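Local atomic coordinates of gamma-glutamyltranspeptidase (Ggt) (Helicobacter pylori 26695, PDB entry 5BPK), a protein that probably transfers or hydrolyses the gamma-glutamyl group of glutathione and related compounds, as a member of the Ntn-hydrolase superfamily. Residues A[81-85]-A[137-141]; A[286-290]-A[340-344]. One frame throughout, in Å; residues are numbered along the deposited sequence.

Interaction 1 of 2, residues A[81-85]-A[137-141]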
ATOM      1  N   ASN A  81       0.847  -9.079   7.315  1.00  9.83           N
ATOM      2  CA  ASN A  81      -0.317  -9.394   8.135  1.00  9.77           C
ATOM      3  C   ASN A  81      -1.207 -10.490   7.593  1.00 10.42           C
ATOM      4  O   ASN A  81      -1.215 -10.769   6.381  1.00 10.72           O
ATOM      5  CB  ASN A  81      -1.196  -8.144   8.262  1.00 10.86           C
ATOM      6  CG  ASN A  81      -1.826  -7.745   6.941  1.00  8.36           C
ATOM      7  OD1 ASN A  81      -2.939  -8.197   6.616  1.00 10.01           O
ATOM      8  ND2 ASN A  81      -1.108  -6.921   6.148  1.00 10.97           N
ATOM      9  N   ILE A  82      -1.989 -11.067   8.509  1.00 11.45           N
ATOM     10  CA  ILE A  82      -3.264 -11.703   8.169  1.00 11.29           C
ATOM     11  C   ILE A  82      -4.475 -10.949   8.749  1.00 12.05           C
ATOM     12  O   ILE A  82      -5.612 -11.268   8.425  1.00 12.21           O
ATOM     13  CB  ILE A  82      -3.313 -13.197   8.587  1.00 11.73           C
ATOM     14  CG1 ILE A  82      -3.145 -13.384  10.100  1.00 11.70           C
ATOM     15  CG2 ILE A  82      -2.240 -13.980   7.846  1.00 13.34           C
ATOM     16  CD1 ILE A  82      -3.395 -14.808  10.559  1.00 11.80           C
ATOM     17  N   GLY A  83      -4.235  -9.952   9.611  1.00 11.11           N
ATOM     18  CA  GLY A  83      -5.328  -9.175  10.223  1.00 10.53           C
ATOM     19  C   GLY A  83      -5.744  -7.897   9.521  1.00  9.34           C
ATOM     20  O   GLY A  83      -6.525  -7.116  10.078  1.00 11.29           O
ATOM     21  N   GLY A  84      -5.242  -7.686   8.304  1.00 10.02           N
ATOM     22  CA  GLY A  84      -5.523  -6.475   7.527  1.00 10.87           C
ATOM     23  C   GLY A  84      -6.076  -6.794   6.145  1.00 10.86           C
ATOM     24  O   GLY A  84      -6.909  -7.675   5.987  1.00 10.76           O
ATOM     25  N   GLY A  85      -5.595  -6.082   5.133  1.00 10.28           N
ATOM     26  CA  GLY A  85      -6.112  -6.228   3.777  1.00 11.15           C
ATOM     27  C   GLY A  85      -5.260  -5.452   2.799  1.00  9.70           C
ATOM     28  O   GLY A  85      -4.229  -4.854   3.166  1.00 10.42           O
ATOM     29  N   PRO A 137     -10.965  -8.262   8.275  1.00 11.84           N
ATOM     30  CA  PRO A 137      -9.749  -8.567   7.499  1.00 12.67           C
ATOM     31  C   PRO A 137     -10.010  -9.271   6.164  1.00 11.66           C
ATOM     32  O   PRO A 137     -10.827 -10.208   6.099  1.00 13.04           O
ATOM     33  CB  PRO A 137      -8.976  -9.506   8.413  1.00 12.31           C
ATOM     34  CG  PRO A 137      -9.425  -9.127   9.809  1.00 13.04           C
ATOM     35  CD  PRO A 137     -10.889  -8.808   9.643  1.00 12.65           C
ATOM     36  N   GLY A 138      -9.288  -8.836   5.135  1.00  9.50           N
ATOM     37  CA  GLY A 138      -9.382  -9.396   3.795  1.00 10.43           C
ATOM     38  C   GLY A 138      -8.188 -10.185   3.304  1.00 10.24           C
ATOM     39  O   GLY A 138      -8.304 -10.888   2.306  1.00 11.11           O
ATOM     40  N   THR A 139      -7.030 -10.064   3.972  1.00 10.93           N
ATOM     41  CA  THR A 139      -5.793 -10.673   3.457  1.00 10.35           C
ATOM     42  C   THR A 139      -5.884 -12.165   3.170  1.00 10.23           C
ATOM     43  O   THR A 139      -5.469 -12.600   2.109  1.00 10.77           O
ATOM     44  CB  THR A 139      -4.620 -10.393   4.385  1.00  9.26           C
ATOM     45  OG1 THR A 139      -4.387  -8.980   4.371  1.00  9.66           O
ATOM     46  CG2 THR A 139      -3.342 -11.154   3.974  1.00 11.42           C
ATOM     47  N   VAL A 140      -6.414 -12.947   4.108  1.00 11.13           N
ATOM     48  CA  VAL A 140      -6.440 -14.393   3.907  1.00 10.55           C
ATOM     49  C   VAL A 140      -7.328 -14.757   2.704  1.00  9.96           C
ATOM     50  O   VAL A 140      -6.965 -15.613   1.866  1.00 11.86           O
ATOM     51  CB  VAL A 140      -6.888 -15.135   5.172  1.00  9.92           C
ATOM     52  CG1 VAL A 140      -7.079 -16.611   4.884  1.00 13.20           C
ATOM     53  CG2 VAL A 140      -5.845 -14.926   6.301  1.00 13.92           C
ATOM     54  N   ALA A 141      -8.465 -14.078   2.600  1.00 11.19           N
ATOM     55  CA  ALA A 141      -9.368 -14.255   1.465  1.00 10.59           C
ATOM     56  C   ALA A 141      -8.699 -13.852   0.145  1.00  9.83           C
ATOM     57  O   ALA A 141      -8.906 -14.500  -0.888  1.00 12.20           O
ATOM     58  CB  ALA A 141     -10.651 -13.477   1.690  1.00 12.53           C
TER
HETATM   59  O   HOH W   1      -7.486 -11.975   6.601  1.00 12.39           O
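One carbonyl oxygen, Gly84 O, receives two successive backbone amides at the start of helix 139-150: Gly138 N at 2.8 Å and Thr139 N at 3.1 Å. The first donor approaches with a C=O...N angle of 157°, while the second is tilted further from the carbonyl plane. An Asx motif organises the facing loop: Asn81 OD1 accepts Gly84 N, three residues on, at 2.9 Å from above the amide's carbonyl plane. The same OD1 takes the Thr139 hydroxyl, which donates from OG1 at 2.8 Å and lies only 20° from that plane. With Thr139 OG1 beside its own backbone N (chi1 -65°), the hydroxyl is turned to the loop. The amide of Asn81 is therefore gripped at OD1 by both segments, while its ND2 is bonded to Ala79 O, which fixes the amide's rotation. Pro137 lays its ring carbons CB and CG against the loop, CG 3.5 Å from Gly83 O. Ile82 and Val140 lie side by side, CB to CG2, both touching Phe231 of helix 229-232. Everything touching here is buried, and Gly85 begins strand 85-91, whose sheet continues into the partner chain; Gly83 O also accepts from Asn38 of that chain. The contact thus joins the start of helix 139-150 to the beginning of strand 85-91, inside the sheet that spans the two chains of the Ntn-hydrolase core, with Gly85 about 9 Å from the bound inhibitor. A water bridges the segments, donating to Ile82 O at 2.7 Å and accepting from Val140 N at 2.9 Å.

Interaction 2 of 2, residues A[286-290]-A[340-344]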
ATOM      1  N   GLY A 286      -4.573   4.553  -8.050  1.00 10.20           N
ATOM      2  CA  GLY A 286      -4.432   4.410  -9.498  1.00 10.50           C
ATOM      3  C   GLY A 286      -5.010   5.596 -10.258  1.00 12.36           C
ATOM      4  O   GLY A 286      -4.422   6.077 -11.243  1.00 10.67           O
ATOM      5  N   THR A 287      -6.158   6.083  -9.797  1.00  9.89           N
ATOM      6  CA  THR A 287      -6.824   7.184 -10.475  1.00 10.54           C
ATOM      7  C   THR A 287      -5.959   8.429 -10.441  1.00  9.90           C
ATOM      8  O   THR A 287      -5.721   9.055 -11.476  1.00 10.34           O
ATOM      9  CB  THR A 287      -8.201   7.462  -9.844  1.00 10.35           C
ATOM     10  OG1 THR A 287      -9.056   6.330 -10.065  1.00 11.93           O
ATOM     11  CG2 THR A 287      -8.852   8.732 -10.414  1.00 11.20           C
ATOM     12  N   HIS A 288      -5.498   8.813  -9.254  1.00  9.99           N
ATOM     13  CA  HIS A 288      -4.687  10.020  -9.143  1.00  9.64           C
ATOM     14  C   HIS A 288      -3.280   9.871  -9.744  1.00 10.65           C
ATOM     15  O   HIS A 288      -2.723  10.844 -10.251  1.00 11.49           O
ATOM     16  CB  HIS A 288      -4.642  10.544  -7.715  1.00 10.70           C
ATOM     17  CG  HIS A 288      -5.994  10.877  -7.173  1.00 10.83           C
ATOM     18  ND1 HIS A 288      -6.874  11.700  -7.836  1.00 10.78           N
ATOM     19  CD2 HIS A 288      -6.627  10.477  -6.046  1.00 12.37           C
ATOM     20  CE1 HIS A 288      -7.996  11.791  -7.143  1.00 12.87           C
ATOM     21  NE2 HIS A 288      -7.872  11.056  -6.051  1.00 11.93           N
ATOM     22  N   LEU A 289      -2.724   8.663  -9.701  1.00  9.86           N
ATOM     23  CA  LEU A 289      -1.450   8.369 -10.356  1.00 10.06           C
ATOM     24  C   LEU A 289      -1.570   8.694 -11.836  1.00 10.01           C
ATOM     25  O   LEU A 289      -0.756   9.419 -12.391  1.00 11.16           O
ATOM     26  CB  LEU A 289      -1.099   6.889 -10.181  1.00 10.83           C
ATOM     27  CG  LEU A 289       0.029   6.339 -11.046  1.00 14.22           C
ATOM     28  CD1 LEU A 289       1.303   7.120 -10.796  1.00 15.37           C
ATOM     29  CD2 LEU A 289       0.190   4.835 -10.778  1.00 15.50           C
ATOM     30  N   ILE A 290      -2.637   8.200 -12.457  1.00  9.75           N
ATOM     31  CA  ILE A 290      -2.841   8.382 -13.896  1.00 11.23           C
ATOM     32  C   ILE A 290      -3.175   9.845 -14.217  1.00 10.02           C
ATOM     33  O   ILE A 290      -2.690  10.396 -15.204  1.00 11.10           O
ATOM     34  CB  ILE A 290      -3.938   7.410 -14.411  1.00 10.36           C
ATOM     35  CG1 ILE A 290      -3.369   5.987 -14.434  1.00 10.63           C
ATOM     36  CG2 ILE A 290      -4.474   7.816 -15.794  1.00 13.42           C
ATOM     37  CD1 ILE A 290      -4.404   4.905 -14.524  1.00 11.93           C
ATOM     38  N   VAL A 340     -14.234   8.234 -11.980  1.00 12.84           N
ATOM     39  CA  VAL A 340     -12.885   7.810 -12.352  1.00 12.58           C
ATOM     40  C   VAL A 340     -12.579   8.239 -13.780  1.00 12.36           C
ATOM     41  O   VAL A 340     -11.532   8.823 -14.035  1.00 12.72           O
ATOM     42  CB  VAL A 340     -12.691   6.277 -12.216  1.00 11.98           C
ATOM     43  CG1 VAL A 340     -11.320   5.845 -12.782  1.00 13.44           C
ATOM     44  CG2 VAL A 340     -12.846   5.839 -10.753  1.00 13.53           C
ATOM     45  N   ASP A 341     -13.513   7.973 -14.690  1.00 13.94           N
ATOM     46  CA  ASP A 341     -13.316   8.273 -16.109  1.00 14.91           C
ATOM     47  C   ASP A 341     -13.080   9.762 -16.353  1.00 15.00           C
ATOM     48  O   ASP A 341     -12.284  10.116 -17.217  1.00 15.37           O
ATOM     49  CB  ASP A 341     -14.506   7.785 -16.950  1.00 16.16           C
ATOM     50  CG  ASP A 341     -14.502   6.271 -17.163  1.00 24.06           C
ATOM     51  OD1 ASP A 341     -13.493   5.599 -16.852  1.00 28.74           O
ATOM     52  OD2 ASP A 341     -15.516   5.746 -17.661  1.00 29.34           O
ATOM     53  N   LYS A 342     -13.767  10.625 -15.606  1.00 13.64           N
ATOM     54  CA  LYS A 342     -13.555  12.074 -15.739  1.00 14.06           C
ATOM     55  C   LYS A 342     -12.196  12.491 -15.181  1.00 12.90           C
ATOM     56  O   LYS A 342     -11.517  13.333 -15.759  1.00 16.02           O
ATOM     57  CB  LYS A 342     -14.676  12.872 -15.057  1.00 15.57           C
ATOM     58  CG  LYS A 342     -16.032  12.758 -15.758  1.00 22.26           C
ATOM     59  CD  LYS A 342     -17.116  13.476 -14.976  1.00 23.78           C
ATOM     60  CE  LYS A 342     -18.482  13.317 -15.627  1.00 28.34           C
ATOM     61  NZ  LYS A 342     -19.518  14.082 -14.877  1.00 30.28           N
ATOM     62  N   LEU A 343     -11.804  11.912 -14.051  1.00 12.58           N
ATOM     63  CA  LEU A 343     -10.536  12.260 -13.416  1.00 11.94           C
ATOM     64  C   LEU A 343      -9.312  11.835 -14.242  1.00 11.44           C
ATOM     65  O   LEU A 343      -8.283  12.505 -14.188  1.00 11.80           O
ATOM     66  CB  LEU A 343     -10.462  11.680 -11.991  1.00 12.56           C
ATOM     67  CG  LEU A 343     -11.422  12.296 -10.962  1.00 12.30           C
ATOM     68  CD1 LEU A 343     -11.411  11.474  -9.690  1.00 14.45           C
ATOM     69  CD2 LEU A 343     -11.098  13.790 -10.663  1.00 12.29           C
ATOM     70  N   ILE A 344      -9.428  10.739 -14.995  1.00 13.25           N
ATOM     71  CA  ILE A 344      -8.317  10.253 -15.823  1.00 13.26           C
ATOM     72  C   ILE A 344      -8.423  10.698 -17.277  1.00 13.63           C
ATOM     73  O   ILE A 344      -7.627  10.275 -18.115  1.00 14.04           O
ATOM     74  CB  ILE A 344      -8.111   8.703 -15.730  1.00 12.11           C
ATOM     75  CG1 ILE A 344      -9.266   7.906 -16.375  1.00 13.25           C
ATOM     76  CG2 ILE A 344      -7.920   8.292 -14.280  1.00 12.44           C
ATOM     77  CD1 ILE A 344      -9.060   6.387 -16.369  1.00 16.10           C
TER
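Thr287 sets its two branches against different neighbours on the short helix 340-343. Its CG2, anti to the backbone N, reaches Leu343 CB at 3.7 Å and lies close to Leu343 CD1 as well; its OG1, on the other branch at chi1 -65°, meets Val340 CG1 at 3.6 Å. The two helices, 285-296 and 340-343, thus pack through a threonine set between residues three apart. One turn further along, Ile290 presents CG2, also anti to its backbone N, to Ile344 CB at 3.7 Å. Ile344, the first residue to leave helical backbone angles, holds CG1 between its backbone N and carbonyl carbon (chi1 68°), which leaves CG2 beside the backbone N and directed at helix 285-296, 3.6 Å from Thr287 O and 3.8 Å from Ile290 CG2. Leu343 CD1 approaches the His288 ring obliquely at CE1, 4.3 Å away, while His288 ND1 is hydrogen-bonded to Gln291 OE1. Val267 of strand 262-271 lies against Ile290, Val340 and Ile344, tying the pair to the sheet. Mostly aliphatic carbons meet, joined by the hydroxyl and carbonyl oxygens of Thr287; with no polar bond between the segments, cohesion comes from van der Waals fit and burial of apolar surface.

Interactions 1 and 2 come in series along the chain, the first closing at residue 141 before the second opens at 286, and their centres lie 27 Å apart with nearest atoms about 15 Å apart. The four-stranded antiparallel sheet relates them: residues 81-85 run into strand 85-91, outermost within this chain though the sheet runs on into the partner chain, whereas helix 285-296 follows strand 274-278, the outermost strand at the other end. The contacts thus lie near opposite ends of this chain's part of the sheet. The His288 side chain is about 11 Å from the bound inhibitor, so both contacts lie in the surroundings of the ligand site without touching each other.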